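Local coordinates for DUF3248 domain-containing protein (PDB 2E6X) that is of unknown function, a small member of the DUF3248 family that pairs with a second copy of itself, at residues His12-Met17 against Pro37-Leu42. Residues are numbered along the deposited sequence; the frame is centred on the assembly and turned at random.
Sequences HLVWRM and PRFREL
Phe39 reaches from the short helix 36-41 to strand 13-19 and lodges its ring beside Val14 and Arg16, a compact example of one aromatic side chain joining a helix to a sheet face. The CZ and CE1 end of the ring meets Val14: CZ of Phe39 stands 3.8 Å from CB of Val14, while CG1 of Val14 lies over one ring face, offset toward the rim. Further along the strand, the aliphatic part of Arg16 takes over on the CD2 side, its CG coming within 3.5 Å of CD2 of Phe39. That approach follows from CG of Arg16 standing anti to its carbonyl carbon (chi1 -65°), and a bend at chi2 then turns the chain back toward the start of the strand. There NH1 of Arg16 donates a fairly straight hydrogen bond to O of its neighbour Trp15, leaving from within the guanidinium plane but meeting the carbonyl from above its plane. Replaced by an alanine, Arg16 would probably thin the cover on one flank of the Phe39 ring and leave the Trp15 carbonyl without this donor. The ring is buried, with Arg29 of the adjoining strand and Val67 also packing on it. The outer side is very different: no hydrogen bond links the two segments, and Arg40, an exposed residue, brings its guanidinium up to that of Arg16 with the planes 72° apart. Both groups are donors of like charge, so the modelled placement of these ends is doubtful and carries no attraction. Strand and helix axes run 10.3 Å apart and nearly parallel, at 17°, as a helix packed on a sheet face within the beta-alpha-beta crossover from strand 26-32 to strand 62-66.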
ATOM      1  N   HIS A  12      -3.866 -13.883  -0.805  1.00 24.57           N
ATOM      2  CA  HIS A  12      -4.441 -12.575  -1.028  1.00 24.17           C
ATOM      3  C   HIS A  12      -3.934 -11.743   0.113  1.00 25.15           C
ATOM      4  O   HIS A  12      -3.832 -12.236   1.236  1.00 27.46           O
ATOM      5  CB  HIS A  12      -5.969 -12.631  -1.016  1.00 24.38           C
ATOM      6  CG  HIS A  12      -6.555 -13.458  -2.129  1.00 26.25           C
ATOM      7  ND1 HIS A  12      -6.731 -14.826  -2.037  1.00 26.91           N
ATOM      8  CD2 HIS A  12      -6.963 -13.111  -3.375  1.00 26.03           C
ATOM      9  CE1 HIS A  12      -7.217 -15.283  -3.178  1.00 24.08           C
ATOM     10  NE2 HIS A  12      -7.366 -14.265  -4.006  1.00 24.82           N
ATOM     11  N   LEU A  13      -3.578 -10.501  -0.188  1.00 22.37           N
ATOM     12  CA  LEU A  13      -3.067  -9.551   0.802  1.00 22.49           C
ATOM     13  C   LEU A  13      -4.177  -8.574   1.179  1.00 23.03           C
ATOM     14  O   LEU A  13      -4.973  -8.175   0.328  1.00 24.10           O
ATOM     15  CB  LEU A  13      -1.892  -8.766   0.205  1.00 24.37           C
ATOM     16  CG  LEU A  13      -0.689  -9.575  -0.270  1.00 25.33           C
ATOM     17  CD1 LEU A  13       0.332  -8.616  -0.813  1.00 28.79           C
ATOM     18  CD2 LEU A  13      -0.093 -10.371   0.881  1.00 27.29           C
ATOM     19  N   VAL A  14      -4.233  -8.197   2.449  1.00 22.45           N
ATOM     20  CA  VAL A  14      -5.242  -7.255   2.913  1.00 21.45           C
ATOM     21  C   VAL A  14      -4.541  -5.926   3.082  1.00 20.70           C
ATOM     22  O   VAL A  14      -3.429  -5.870   3.614  1.00 16.23           O
ATOM     23  CB  VAL A  14      -5.831  -7.661   4.268  1.00 23.98           C
ATOM     24  CG1 VAL A  14      -7.054  -6.782   4.602  1.00 22.12           C
ATOM     25  CG2 VAL A  14      -6.199  -9.139   4.242  1.00 24.60           C
ATOM     26  N   TRP A  15      -5.185  -4.871   2.602  1.00 18.16           N
ATOM     27  CA  TRP A  15      -4.655  -3.522   2.691  1.00 22.94           C
ATOM     28  C   TRP A  15      -5.614  -2.591   3.411  1.00 20.81           C
ATOM     29  O   TRP A  15      -6.824  -2.616   3.144  1.00 20.54           O
ATOM     30  CB  TRP A  15      -4.420  -2.934   1.302  1.00 30.84           C
ATOM     31  CG  TRP A  15      -3.362  -3.608   0.533  1.00 37.92           C
ATOM     32  CD1 TRP A  15      -3.501  -4.700  -0.284  1.00 41.90           C
ATOM     33  CD2 TRP A  15      -1.971  -3.281   0.537  1.00 42.16           C
ATOM     34  NE1 TRP A  15      -2.275  -5.073  -0.783  1.00 44.71           N
ATOM     35  CE2 TRP A  15      -1.320  -4.220  -0.294  1.00 43.19           C
ATOM     36  CE3 TRP A  15      -1.208  -2.290   1.167  1.00 44.28           C
ATOM     37  CZ2 TRP A  15       0.058  -4.191  -0.514  1.00 44.83           C
ATOM     38  CZ3 TRP A  15       0.172  -2.267   0.945  1.00 43.53           C
ATOM     39  CH2 TRP A  15       0.786  -3.214   0.112  1.00 44.88           C
ATOM     40  N   ARG A  16      -5.075  -1.771   4.326  1.00 18.51           N
ATOM     41  CA  ARG A  16      -5.858  -0.776   5.055  1.00 14.34           C
ATOM     42  C   ARG A  16      -4.969   0.447   5.188  1.00 18.56           C
ATOM     43  O   ARG A  16      -3.744   0.326   5.331  1.00 16.73           O
ATOM     44  CB  ARG A  16      -6.243  -1.258   6.462  1.00 16.80           C
ATOM     45  CG  ARG A  16      -7.208  -2.477   6.515  1.00 15.57           C
ATOM     46  CD  ARG A  16      -8.613  -2.147   6.018  1.00 18.39           C
ATOM     47  NE  ARG A  16      -9.513  -3.291   6.223  1.00 14.48           N
ATOM     48  CZ  ARG A  16      -9.698  -4.276   5.347  1.00 21.29           C
ATOM     49  NH1 ARG A  16      -9.061  -4.260   4.180  1.00 18.02           N
ATOM     50  NH2 ARG A  16     -10.500  -5.297   5.663  1.00 17.10           N
HETATM   51  N   MSE A  17      -5.561   1.631   5.145  1.00 17.13           N
HETATM   52  CA  MSE A  17      -4.755   2.834   5.282  1.00 19.75           C
HETATM   53  C   MSE A  17      -5.542   3.954   5.907  1.00 18.29           C
HETATM   54  O   MSE A  17      -6.766   3.926   5.925  1.00 17.89           O
HETATM   55  CB  MSE A  17      -4.275   3.280   3.930  1.00 25.08           C
HETATM   56  CG  MSE A  17      -5.430   3.405   3.001  1.00 36.75           C
HETATM   57 SE   MSE A  17      -4.785   3.594   1.270  1.00 60.09          SE
HETATM   58  CE  MSE A  17      -3.434   4.968   1.558  1.00 45.97           C
ATOM     59  N   PRO A  37      -8.719 -10.647  10.824  1.00 20.52           N
ATOM     60  CA  PRO A  37      -9.252 -10.405  12.164  1.00 21.89           C
ATOM     61  C   PRO A  37      -8.372  -9.428  12.968  1.00 23.25           C
ATOM     62  O   PRO A  37      -8.902  -8.573  13.669  1.00 24.18           O
ATOM     63  CB  PRO A  37      -9.261 -11.809  12.783  1.00 21.57           C
ATOM     64  CG  PRO A  37      -9.565 -12.674  11.624  1.00 25.11           C
ATOM     65  CD  PRO A  37      -8.678 -12.086  10.521  1.00 20.09           C
ATOM     66  N   ARG A  38      -7.045  -9.530  12.845  1.00 19.89           N
ATOM     67  CA  ARG A  38      -6.134  -8.652  13.632  1.00 19.87           C
ATOM     68  C   ARG A  38      -6.152  -7.165  13.310  1.00 20.48           C
ATOM     69  O   ARG A  38      -5.799  -6.327  14.154  1.00 21.33           O
ATOM     70  CB  ARG A  38      -4.689  -9.115  13.494  1.00 19.64           C
ATOM     71  CG  ARG A  38      -4.477 -10.600  13.691  1.00 22.06           C
ATOM     72  CD  ARG A  38      -4.600 -10.995  15.115  1.00 24.74           C
ATOM     73  NE  ARG A  38      -4.521 -12.442  15.218  1.00 28.64           N
ATOM     74  CZ  ARG A  38      -4.807 -13.125  16.319  1.00 33.20           C
ATOM     75  NH1 ARG A  38      -5.193 -12.476  17.410  1.00 31.38           N
ATOM     76  NH2 ARG A  38      -4.691 -14.451  16.322  1.00 32.39           N
ATOM     77  N   PHE A  39      -6.531  -6.822  12.088  1.00 21.67           N
ATOM     78  CA  PHE A  39      -6.533  -5.425  11.703  1.00 21.16           C
ATOM     79  C   PHE A  39      -7.414  -4.560  12.600  1.00 22.87           C
ATOM     80  O   PHE A  39      -6.982  -3.497  13.050  1.00 18.99           O
ATOM     81  CB  PHE A  39      -6.959  -5.254  10.225  1.00 19.18           C
ATOM     82  CG  PHE A  39      -5.874  -5.599   9.216  1.00 22.53           C
ATOM     83  CD1 PHE A  39      -5.539  -6.927   8.950  1.00 19.76           C
ATOM     84  CD2 PHE A  39      -5.227  -4.586   8.490  1.00 21.15           C
ATOM     85  CE1 PHE A  39      -4.587  -7.251   7.970  1.00 18.84           C
ATOM     86  CE2 PHE A  39      -4.277  -4.898   7.518  1.00 19.50           C
ATOM     87  CZ  PHE A  39      -3.954  -6.240   7.259  1.00 19.47           C
ATOM     88  N   ARG A  40      -8.648  -5.004  12.849  1.00 24.77           N
ATOM     89  CA  ARG A  40      -9.577  -4.226  13.666  1.00 27.47           C
ATOM     90  C   ARG A  40      -9.164  -4.096  15.113  1.00 27.37           C
ATOM     91  O   ARG A  40      -9.639  -3.192  15.809  1.00 26.86           O
ATOM     92  CB  ARG A  40     -10.986  -4.821  13.612  1.00 35.15           C
ATOM     93  CG  ARG A  40     -11.748  -4.459  12.364  1.00 41.03           C
ATOM     94  CD  ARG A  40     -11.112  -5.070  11.122  1.00 47.84           C
ATOM     95  NE  ARG A  40     -11.680  -4.494   9.907  1.00 50.88           N
ATOM     96  CZ  ARG A  40     -11.502  -4.989   8.692  1.00 52.53           C
ATOM     97  NH1 ARG A  40     -10.772  -6.080   8.521  1.00 53.41           N
ATOM     98  NH2 ARG A  40     -12.061  -4.395   7.649  1.00 54.56           N
ATOM     99  N   GLU A  41      -8.278  -4.979  15.556  1.00 25.18           N
ATOM    100  CA  GLU A  41      -7.796  -4.983  16.928  1.00 28.59           C
ATOM    101  C   GLU A  41      -6.752  -3.877  17.126  1.00 26.06           C
ATOM    102  O   GLU A  41      -6.571  -3.375  18.225  1.00 25.80           O
ATOM    103  CB  GLU A  41      -7.153  -6.337  17.259  1.00 35.14           C
ATOM    104  CG  GLU A  41      -8.085  -7.557  17.221  1.00 40.78           C
ATOM    105  CD  GLU A  41      -7.300  -8.872  17.164  1.00 47.00           C
ATOM    106  OE1 GLU A  41      -6.142  -8.898  17.658  1.00 49.89           O
ATOM    107  OE2 GLU A  41      -7.839  -9.882  16.641  1.00 50.49           O
ATOM    108  N   LEU A  42      -6.078  -3.502  16.040  1.00 20.70           N
ATOM    109  CA  LEU A  42      -5.045  -2.476  16.069  1.00 16.71           C
ATOM    110  C   LEU A  42      -5.590  -1.068  16.317  1.00 15.79           C
ATOM    111  O   LEU A  42      -6.782  -0.795  16.055  1.00 13.80           O
ATOM    112  CB  LEU A  42      -4.295  -2.494  14.738  1.00 13.73           C
ATOM    113  CG  LEU A  42      -3.495  -3.756  14.453  1.00 12.26           C
ATOM    114  CD1 LEU A  42      -3.026  -3.690  13.007  1.00 10.80           C
ATOM    115  CD2 LEU A  42      -2.317  -3.861  15.432  1.00 12.65           C
TER